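Maltose/maltodextrin-binding protein (Thermus thermophilus, PDB 2GH9) binds maltotriose and probably related maltodextrins as a periplasmic solute-binding protein, presumably delivering them for uptake into the cell. Local coordinates at residues 61-66 with 267-272. Residues are numbered along the deposited sequence; the frame is centred on the assembly and turned at random.
With GLC (alpha-D-glucopyranose), chain B.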
loop_
_atom_site.group_PDB
_atom_site.type_symbol
_atom_site.label_atom_id
_atom_site.label_comp_id
_atom_site.label_asym_id
_atom_site.label_seq_id
_atom_site.Cartn_x
_atom_site.Cartn_y
_atom_site.Cartn_z
ATOM N N THR A 61 7.534 -2.576 8.540
ATOM C CA THR A 61 8.128 -2.800 7.229
ATOM C C THR A 61 8.068 -1.493 6.428
ATOM O O THR A 61 7.382 -0.535 6.817
ATOM C CB THR A 61 7.329 -3.863 6.448
ATOM O OG1 THR A 61 5.913 -3.613 6.602
ATOM C CG2 THR A 61 7.686 -5.294 6.955
ATOM N N VAL A 62 8.770 -1.461 5.304
ATOM C CA VAL A 62 8.630 -0.374 4.345
ATOM C C VAL A 62 7.967 -0.879 3.070
ATOM O O VAL A 62 8.165 -2.027 2.685
ATOM C CB VAL A 62 10.017 0.263 3.953
ATOM C CG1 VAL A 62 10.731 0.853 5.191
ATOM C CG2 VAL A 62 10.928 -0.767 3.157
ATOM N N PRO A 63 7.208 -0.002 2.380
ATOM C CA PRO A 63 6.674 -0.350 1.069
ATOM C C PRO A 63 7.791 -0.251 0.048
ATOM O O PRO A 63 8.697 0.574 0.186
ATOM C CB PRO A 63 5.611 0.732 0.815
ATOM C CG PRO A 63 6.145 1.910 1.544
ATOM C CD PRO A 63 6.846 1.367 2.767
ATOM N N HIS A 64 7.736 -1.097 -0.958
ATOM C CA HIS A 64 8.808 -1.172 -1.947
ATOM C C HIS A 64 9.031 0.056 -2.814
ATOM O O HIS A 64 10.102 0.199 -3.397
ATOM C CB HIS A 64 8.628 -2.395 -2.820
ATOM C CG HIS A 64 7.609 -2.243 -3.911
ATOM N ND1 HIS A 64 6.308 -2.679 -3.781
ATOM C CD2 HIS A 64 7.724 -1.767 -5.179
ATOM C CE1 HIS A 64 5.665 -2.473 -4.921
ATOM N NE2 HIS A 64 6.498 -1.910 -5.782
ATOM N N ASP A 65 8.041 0.951 -2.910
ATOM C CA ASP A 65 8.253 2.160 -3.715
ATOM C C ASP A 65 9.352 3.051 -3.119
ATOM O O ASP A 65 9.971 3.837 -3.833
ATOM C CB ASP A 65 6.940 2.920 -3.971
ATOM C CG ASP A 65 6.327 3.466 -2.726
ATOM O OD1 ASP A 65 5.880 2.654 -1.848
ATOM O OD2 ASP A 65 6.274 4.713 -2.635
ATOM N N TRP A 66 9.617 2.901 -1.824
ATOM C CA TRP A 66 10.682 3.641 -1.141
ATOM C C TRP A 66 12.126 3.164 -1.454
ATOM O O TRP A 66 13.078 3.861 -1.094
ATOM C CB TRP A 66 10.509 3.511 0.365
ATOM C CG TRP A 66 9.294 4.120 0.950
ATOM C CD1 TRP A 66 8.272 4.754 0.287
ATOM C CD2 TRP A 66 8.952 4.144 2.335
ATOM N NE1 TRP A 66 7.331 5.182 1.182
ATOM C CE2 TRP A 66 7.723 4.828 2.449
ATOM C CE3 TRP A 66 9.572 3.671 3.500
ATOM C CZ2 TRP A 66 7.089 5.028 3.676
ATOM C CZ3 TRP A 66 8.942 3.866 4.723
ATOM C CH2 TRP A 66 7.716 4.551 4.805
ATOM N N GLY A 267 1.590 -3.511 -3.737
ATOM C CA GLY A 267 2.634 -3.020 -2.876
ATOM C C GLY A 267 3.250 -4.219 -2.214
ATOM O O GLY A 267 2.545 -5.146 -1.854
ATOM N N VAL A 268 4.565 -4.191 -2.055
ATOM C CA VAL A 268 5.262 -5.199 -1.284
ATOM C C VAL A 268 5.872 -4.527 -0.074
ATOM O O VAL A 268 6.614 -3.539 -0.203
ATOM C CB VAL A 268 6.344 -5.925 -2.112
ATOM C CG1 VAL A 268 6.990 -6.991 -1.279
ATOM C CG2 VAL A 268 5.742 -6.508 -3.374
ATOM N N GLN A 269 5.532 -5.051 1.103
ATOM C CA GLN A 269 6.142 -4.616 2.340
ATOM C C GLN A 269 7.325 -5.532 2.659
ATOM O O GLN A 269 7.200 -6.746 2.597
ATOM C CB GLN A 269 5.131 -4.658 3.478
ATOM C CG GLN A 269 3.951 -3.702 3.319
ATOM C CD GLN A 269 4.231 -2.284 3.789
ATOM O OE1 GLN A 269 5.066 -2.048 4.657
ATOM N NE2 GLN A 269 3.513 -1.327 3.212
ATOM N N GLY A 270 8.454 -4.934 3.025
ATOM C CA GLY A 270 9.645 -5.708 3.373
ATOM C C GLY A 270 10.418 -5.128 4.523
ATOM O O GLY A 270 10.287 -3.924 4.869
ATOM N N VAL A 271 11.223 -5.988 5.144
ATOM C CA VAL A 271 12.080 -5.562 6.225
ATOM C C VAL A 271 13.394 -5.039 5.635
ATOM O O VAL A 271 14.005 -5.691 4.763
ATOM C CB VAL A 271 12.380 -6.706 7.231
ATOM C CG1 VAL A 271 13.265 -6.185 8.351
ATOM C CG2 VAL A 271 11.052 -7.345 7.800
ATOM N N VAL A 272 13.827 -3.873 6.104
ATOM C CA VAL A 272 15.112 -3.302 5.689
ATOM C C VAL A 272 15.990 -3.081 6.904
ATOM O O VAL A 272 15.517 -2.772 8.003
ATOM C CB VAL A 272 14.974 -1.982 4.872
ATOM C CG1 VAL A 272 14.265 -2.255 3.523
ATOM C CG2 VAL A 272 14.247 -0.911 5.701
HETATM C C1 GLC B . 1.798 4.603 -0.802
HETATM C C2 GLC B . 3.305 4.622 -0.978
HETATM C C3 GLC B . 3.903 5.838 -0.289
HETATM C C4 GLC B . 3.200 7.094 -0.789
HETATM C C5 GLC B . 1.675 7.013 -0.626
HETATM C C6 GLC B . 0.929 8.208 -1.239
HETATM O O2 GLC B . 3.887 3.416 -0.449
HETATM O O3 GLC B . 5.299 5.914 -0.564
HETATM O O4 GLC B . 3.729 8.205 -0.065
HETATM O O5 GLC B . 1.192 5.828 -1.264
HETATM O O6 GLC B . -0.375 8.296 -0.653
#
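Val62 and Gly270 form an antiparallel hydrogen-bonded pair: Val62 N reaches Gly270 O and Gly270 N returns to Val62 O, both at 2.9 Å. Beyond Pro63 the backbone pairing fades to a single weak bond from His64 N to Val268 O, and the His64 side chain takes over. Its imidazole, with CG set between backbone N and carbonyl carbon (chi1 79°), turns back on the neighbouring strand, and ND1 accepts Val268 N at 2.9 Å, the donor lying almost in the ring plane. With NE2 bonded to Met335 O, both ring nitrogens are engaged, which fixes the rotation of the ring.

Thr61 OG1 donates to Gln269 OE1 (2.6 Å), meeting the carbonyl from slightly outside its plane. The Gln269 chain, bent at chi2 (-84°), crosses Thr61 at about a right angle and brings NE2 to 3.8 Å from Pro63 CB; NE2 also binds Glu113. Among apolar contacts, Val62 CG2 packs on Val272 CG1 at 3.7 Å, and Pro63 CD sits over the centre of the Trp66 ring.

Asp65 grips the glucose through OD1 to O2 and OD2 to O3, each 2.6 Å, and Trp66 NE1 donates to O3. Strand 58-63 thus ends, beside the through-running strand 265-273, in a sugar-binding turn, part of the maltotriose pocket of this periplasmic binding protein fold.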